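Local coordinates for alpha-1,2-Mannosidase (Trichoderma reesei, PDB 1HCU), which probably trims alpha-1,2-linked mannose residues from high-mannose N-glycans, as a calcium-dependent glycosyl hydrolase of family 47, at residues S236-M244 with F292-S300; Q345-E353 with S433-N441. One frame throughout, in Å; residues are numbered along the deposited sequence.

Contacts 1 and 2 lie apart in one family 47 glycosyl hydrolase chain. Their centres are 25 Å apart, and their nearest atoms come to about 7 Å without touching. Two elements join them. Helix 326-344 packs on Phe-292 and Leu-293 of contact 1 and then runs out into loop 345-353 of contact 2. That loop leads into strand 354-356, which belongs to the same antiparallel sheet as strands 237-238 and 292-297. Both contacts also approach the predicted active site. In contact 1 the Trp-240 side chain is about 5 Å from that of Asp-245 and about 10 Å from the bound calcium ion. Segment 345-353 ends at Glu-353, one of two predicted proton donors.

Contact 1: residues S236-M244 with F292-S300; sequences SSGSWSGLM and FLSSYNGQS
Ser-237 and Gly-238 pair with Asn-297 and Tyr-296 as a short antiparallel strand contact, in a sheet beside the (alpha/alpha)7 barrel of family 47. In the hydrogen-bonded pair, Gly-238 N donates to Tyr-296 O at 2.9 Å, and Tyr-296 N donates back to Gly-238 O. Gly-298 N in the type II' turn donates a hydrogen bond to Ser-236 O at 3.0 Å.

The Tyr-296 ring lies across Gly-238. Its CG sits between the backbone N and the carbonyl carbon (chi1 65°), which folds the ring over the neighbouring strand. Gly-238 CA is 3.8 Å from the ring centroid, a CH-pi contact over the face. A CB on Gly-238 would run into Tyr-296 OH. That hydroxyl bonds to Ile-222 O. Met-244 SD makes an oblique Met-aromatic contact, 5.3 Å from the Tyr-296 ring centroid. The same sulfur accepts a weak bond from Ser-239 N.

Leu-293 CD1 sits over one face of the Trp-240 indole, 3.7 Å from Trp-240 CG. Tyr-248 also stacks with this indole. A water bridges Trp-240 N and Ser-294 O.

The cross-strand glycine-aromatic pair is a known antiparallel sheet motif. Here it precedes the loop that leads to Asp-245, a predicted active-site residue.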
# COMPACT_ATOMS: atom_id res chain seq x y z
N SER A 236 -14.07 -19.38 3.02
CA SER A 236 -13.17 -19.34 4.15
C SER A 236 -11.72 -19.27 3.68
O SER A 236 -10.83 -19.84 4.31
CB SER A 236 -13.37 -20.59 5.02
OG SER A 236 -14.72 -20.69 5.46
N SER A 237 -11.48 -18.57 2.57
CA SER A 237 -10.14 -18.44 2.04
C SER A 237 -9.61 -17.02 2.21
O SER A 237 -10.38 -16.08 2.36
CB SER A 237 -10.11 -18.82 0.55
OG SER A 237 -10.76 -17.82 -0.22
N GLY A 238 -8.29 -16.87 2.17
CA GLY A 238 -7.71 -15.55 2.33
C GLY A 238 -6.20 -15.61 2.33
O GLY A 238 -5.62 -16.67 2.06
N SER A 239 -5.57 -14.48 2.64
CA SER A 239 -4.11 -14.37 2.67
C SER A 239 -3.74 -12.95 3.06
O SER A 239 -4.61 -12.15 3.39
CB SER A 239 -3.54 -14.62 1.29
OG SER A 239 -3.86 -13.54 0.43
N TRP A 240 -2.45 -12.65 3.01
CA TRP A 240 -1.98 -11.30 3.31
C TRP A 240 -1.59 -10.59 2.01
O TRP A 240 -0.77 -9.67 2.01
CB TRP A 240 -0.81 -11.33 4.30
CG TRP A 240 -1.27 -11.55 5.71
CD1 TRP A 240 -1.77 -12.70 6.24
CD2 TRP A 240 -1.34 -10.57 6.76
NE1 TRP A 240 -2.15 -12.50 7.55
CE2 TRP A 240 -1.90 -11.21 7.89
CE3 TRP A 240 -0.98 -9.21 6.85
CZ2 TRP A 240 -2.11 -10.54 9.11
CZ3 TRP A 240 -1.20 -8.54 8.06
CH2 TRP A 240 -1.76 -9.21 9.17
N SER A 241 -2.18 -11.02 0.90
CA SER A 241 -1.88 -10.39 -0.38
C SER A 241 -3.15 -9.89 -1.08
O SER A 241 -4.09 -9.45 -0.42
CB SER A 241 -1.11 -11.36 -1.30
OG SER A 241 -1.89 -12.48 -1.65
N GLY A 242 -3.16 -9.93 -2.41
CA GLY A 242 -4.30 -9.45 -3.16
C GLY A 242 -5.67 -9.86 -2.64
O GLY A 242 -5.87 -11.00 -2.23
N LEU A 243 -6.60 -8.92 -2.66
CA LEU A 243 -7.97 -9.15 -2.22
C LEU A 243 -8.23 -9.17 -0.71
O LEU A 243 -9.39 -9.21 -0.29
CB LEU A 243 -8.50 -10.46 -2.80
CG LEU A 243 -8.49 -10.60 -4.32
CD1 LEU A 243 -8.97 -12.00 -4.66
CD2 LEU A 243 -9.38 -9.54 -4.97
N MET A 244 -7.17 -9.13 0.11
CA MET A 244 -7.36 -9.16 1.56
C MET A 244 -6.36 -8.31 2.34
O MET A 244 -6.72 -7.71 3.36
CB MET A 244 -7.31 -10.61 2.06
CG MET A 244 -7.51 -10.79 3.57
SD MET A 244 -7.71 -12.56 4.03
CE MET A 244 -9.44 -12.85 3.54
N PHE A 292 7.94 -17.18 5.39
CA PHE A 292 7.02 -16.52 4.47
C PHE A 292 5.58 -16.76 4.95
O PHE A 292 5.34 -17.61 5.80
CB PHE A 292 7.15 -17.07 3.04
CG PHE A 292 8.50 -16.85 2.42
CD1 PHE A 292 9.03 -15.57 2.31
CD2 PHE A 292 9.25 -17.93 1.96
CE1 PHE A 292 10.30 -15.37 1.76
CE2 PHE A 292 10.52 -17.74 1.40
CZ PHE A 292 11.04 -16.46 1.30
N LEU A 293 4.64 -16.01 4.38
CA LEU A 293 3.23 -16.17 4.75
C LEU A 293 2.51 -16.97 3.66
O LEU A 293 2.54 -16.60 2.47
CB LEU A 293 2.55 -14.81 4.93
CG LEU A 293 3.07 -13.93 6.09
CD1 LEU A 293 2.17 -12.71 6.30
CD2 LEU A 293 3.11 -14.77 7.36
N SER A 294 1.88 -18.08 4.06
CA SER A 294 1.13 -18.91 3.13
C SER A 294 -0.28 -18.35 3.02
O SER A 294 -0.70 -17.55 3.86
CB SER A 294 1.02 -20.36 3.63
OG SER A 294 2.27 -21.03 3.63
N SER A 295 -1.00 -18.76 1.98
CA SER A 295 -2.38 -18.34 1.78
C SER A 295 -3.18 -19.47 2.42
O SER A 295 -2.60 -20.50 2.77
CB SER A 295 -2.72 -18.25 0.29
OG SER A 295 -2.61 -19.53 -0.31
N TYR A 296 -4.48 -19.29 2.57
CA TYR A 296 -5.28 -20.32 3.20
C TYR A 296 -6.69 -20.46 2.66
O TYR A 296 -7.23 -19.56 2.03
CB TYR A 296 -5.35 -20.07 4.72
CG TYR A 296 -6.07 -18.79 5.09
CD1 TYR A 296 -7.46 -18.75 5.21
CD2 TYR A 296 -5.36 -17.60 5.30
CE1 TYR A 296 -8.14 -17.55 5.52
CE2 TYR A 296 -6.02 -16.41 5.60
CZ TYR A 296 -7.41 -16.39 5.70
OH TYR A 296 -8.05 -15.21 5.98
N ASN A 297 -7.27 -21.62 2.93
CA ASN A 297 -8.62 -21.94 2.53
C ASN A 297 -9.01 -23.04 3.50
O ASN A 297 -8.60 -24.19 3.36
CB ASN A 297 -8.66 -22.44 1.08
CG ASN A 297 -10.08 -22.55 0.55
OD1 ASN A 297 -10.29 -22.65 -0.66
ND2 ASN A 297 -11.05 -22.52 1.44
N GLY A 298 -9.80 -22.68 4.51
CA GLY A 298 -10.17 -23.64 5.52
C GLY A 298 -8.95 -23.77 6.40
O GLY A 298 -8.22 -22.80 6.59
N GLN A 299 -8.69 -24.97 6.92
CA GLN A 299 -7.54 -25.20 7.76
C GLN A 299 -6.33 -25.57 6.90
O GLN A 299 -5.28 -25.92 7.42
CB GLN A 299 -7.83 -26.32 8.76
CG GLN A 299 -9.26 -26.34 9.28
CD GLN A 299 -9.65 -25.03 9.93
OE1 GLN A 299 -8.97 -24.56 10.85
NE2 GLN A 299 -10.75 -24.44 9.47
N SER A 300 -6.47 -25.50 5.59
CA SER A 300 -5.37 -25.84 4.69
C SER A 300 -4.66 -24.58 4.20
O SER A 300 -5.30 -23.57 3.89
CB SER A 300 -5.88 -26.63 3.49
OG SER A 300 -6.44 -25.77 2.51
O HOH W 1 -13.47 -21.42 1.15
O HOH W 2 -0.49 -15.00 3.29

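Contact 2: residues Q345-E353 with S433-N441; sequences QTASGIGPE and SINDVTQAN
Ser-348 turns its OG between its own backbone N and carbonyl carbon (chi1 66°), and this brings the hydroxyl to Val-437 O at 2.7 Å. The bond lies in the carbonyl plane, on a lone pair. Ser-348 N adds a weak bond to the same oxygen. Val-437 has a nearly eclipsed first torsion (chi1 116°), with both methyls close to the backbone of the other loop. Val-437 CG1 and CG2 each come to 3.2 Å from Ile-350 O.

Val-437 CG2 also meets Ile-350 CG2 at 3.5 Å, while its CG1 faces Thr-346 CG2 and Pro-352 CB. Ile-350 CD1 and Ile-434 CD1 meet tip to tip at 3.7 Å. Helix 408-425 backs Ile-350 through Ala-420 and Ala-424. Ala-347 CB packs 3.3 Å from Thr-438 O, and a water bridges Ala-347 N and Thr-438 O.

Ser-348 OG also accepts from Ile-350 N. Without the hydroxyl, as with an alanine here, Val-437 O would probably keep just the weak bond within this contact, and Ile-350 N would lose its partner.

The arrangement joins two turns: an ST turn at Ser-348, and a type I turn at 436-439 with an Asx turn at Asp-436. The first loop continues to Glu-353, a predicted proton donor, salt-bridged to Arg-391.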
# COMPACT_ATOMS: atom_id res chain seq x y z
N GLN A 345 18.60 -12.42 -3.51
CA GLN A 345 19.04 -13.66 -4.15
C GLN A 345 18.78 -13.81 -5.65
O GLN A 345 19.23 -14.78 -6.26
CB GLN A 345 18.50 -14.86 -3.37
CG GLN A 345 18.93 -14.83 -1.91
CD GLN A 345 18.55 -16.08 -1.14
OE1 GLN A 345 19.28 -17.08 -1.14
NE2 GLN A 345 17.39 -16.04 -0.47
N THR A 346 18.06 -12.86 -6.25
CA THR A 346 17.83 -12.96 -7.69
C THR A 346 19.05 -12.37 -8.40
O THR A 346 19.92 -11.78 -7.76
CB THR A 346 16.57 -12.17 -8.14
OG1 THR A 346 16.77 -10.76 -7.91
CG2 THR A 346 15.34 -12.64 -7.38
N ALA A 347 19.09 -12.52 -9.72
CA ALA A 347 20.21 -11.99 -10.49
C ALA A 347 20.17 -10.47 -10.52
O ALA A 347 21.20 -9.81 -10.49
CB ALA A 347 20.19 -12.56 -11.91
N SER A 348 18.97 -9.89 -10.56
CA SER A 348 18.87 -8.44 -10.59
C SER A 348 18.92 -7.81 -9.19
O SER A 348 19.13 -6.60 -9.06
CB SER A 348 17.58 -8.00 -11.29
OG SER A 348 16.45 -8.39 -10.53
N GLY A 349 18.74 -8.62 -8.16
CA GLY A 349 18.73 -8.09 -6.82
C GLY A 349 17.37 -7.49 -6.50
O GLY A 349 17.21 -6.80 -5.50
N ILE A 350 16.38 -7.75 -7.35
CA ILE A 350 15.02 -7.26 -7.17
C ILE A 350 14.07 -8.44 -6.93
O ILE A 350 14.19 -9.48 -7.58
CB ILE A 350 14.54 -6.47 -8.43
CG1 ILE A 350 15.45 -5.24 -8.63
CG2 ILE A 350 13.08 -6.03 -8.26
CD1 ILE A 350 15.21 -4.49 -9.93
N GLY A 351 13.13 -8.29 -5.99
CA GLY A 351 12.20 -9.36 -5.67
C GLY A 351 11.15 -9.66 -6.73
O GLY A 351 10.71 -8.76 -7.44
N PRO A 352 10.73 -10.93 -6.86
CA PRO A 352 9.73 -11.35 -7.85
C PRO A 352 8.31 -10.96 -7.43
O PRO A 352 8.05 -10.69 -6.27
CB PRO A 352 9.91 -12.86 -7.90
CG PRO A 352 10.28 -13.19 -6.48
CD PRO A 352 11.25 -12.09 -6.12
N GLU A 353 7.41 -10.92 -8.41
CA GLU A 353 6.01 -10.57 -8.18
C GLU A 353 5.32 -11.70 -7.43
O GLU A 353 4.49 -11.47 -6.53
CB GLU A 353 5.32 -10.35 -9.52
CG GLU A 353 4.56 -9.06 -9.60
CD GLU A 353 3.23 -9.16 -8.92
OE1 GLU A 353 2.65 -10.26 -9.00
OE2 GLU A 353 2.77 -8.17 -8.34
N SER A 433 8.52 -0.51 -15.19
CA SER A 433 8.32 -1.88 -14.76
C SER A 433 9.23 -2.72 -15.63
O SER A 433 9.50 -2.37 -16.78
CB SER A 433 6.87 -2.31 -15.01
OG SER A 433 5.95 -1.37 -14.47
N ILE A 434 9.70 -3.84 -15.08
CA ILE A 434 10.59 -4.74 -15.80
C ILE A 434 10.00 -6.14 -15.94
O ILE A 434 9.24 -6.60 -15.09
CB ILE A 434 11.96 -4.82 -15.10
CG1 ILE A 434 11.77 -5.11 -13.61
CG2 ILE A 434 12.71 -3.52 -15.33
CD1 ILE A 434 13.06 -5.37 -12.85
N ASN A 435 10.39 -6.82 -17.02
CA ASN A 435 9.88 -8.15 -17.33
C ASN A 435 10.40 -9.35 -16.53
O ASN A 435 9.60 -10.13 -16.01
CB ASN A 435 10.09 -8.45 -18.82
CG ASN A 435 9.39 -7.45 -19.72
OD1 ASN A 435 8.22 -7.13 -19.52
ND2 ASN A 435 10.10 -6.97 -20.72
N ASP A 436 11.71 -9.51 -16.43
CA ASP A 436 12.25 -10.66 -15.72
C ASP A 436 13.25 -10.30 -14.64
O ASP A 436 14.39 -9.92 -14.92
CB ASP A 436 12.91 -11.60 -16.71
CG ASP A 436 13.08 -13.00 -16.17
OD1 ASP A 436 13.21 -13.17 -14.94
OD2 ASP A 436 13.08 -13.94 -16.99
N VAL A 437 12.81 -10.47 -13.40
CA VAL A 437 13.62 -10.17 -12.24
C VAL A 437 14.77 -11.16 -12.05
O VAL A 437 15.82 -10.81 -11.50
CB VAL A 437 12.71 -10.14 -11.00
CG1 VAL A 437 13.07 -11.24 -10.03
CG2 VAL A 437 12.74 -8.76 -10.39
N THR A 438 14.58 -12.38 -12.52
CA THR A 438 15.61 -13.40 -12.41
C THR A 438 16.72 -13.14 -13.44
O THR A 438 17.69 -13.89 -13.53
CB THR A 438 15.04 -14.82 -12.63
OG1 THR A 438 14.70 -14.99 -14.01
CG2 THR A 438 13.78 -15.02 -11.77
N GLN A 439 16.56 -12.07 -14.22
CA GLN A 439 17.55 -11.70 -15.23
C GLN A 439 18.37 -10.53 -14.70
O GLN A 439 17.81 -9.56 -14.19
CB GLN A 439 16.84 -11.30 -16.52
CG GLN A 439 17.44 -11.89 -17.77
CD GLN A 439 16.50 -11.76 -18.95
OE1 GLN A 439 15.39 -12.30 -18.93
NE2 GLN A 439 16.93 -11.04 -19.99
N ALA A 440 19.68 -10.63 -14.83
CA ALA A 440 20.59 -9.59 -14.34
C ALA A 440 20.20 -8.16 -14.71
O ALA A 440 20.16 -7.28 -13.85
CB ALA A 440 22.00 -9.88 -14.82
N ASN A 441 19.92 -7.92 -15.99
CA ASN A 441 19.55 -6.59 -16.47
C ASN A 441 18.08 -6.22 -16.25
O ASN A 441 17.68 -5.10 -16.55
CB ASN A 441 19.88 -6.45 -17.97
CG ASN A 441 19.07 -7.41 -18.84
OD1 ASN A 441 18.23 -8.17 -18.35
ND2 ASN A 441 19.33 -7.37 -20.15
O HOH W 3 17.96 -14.98 -10.72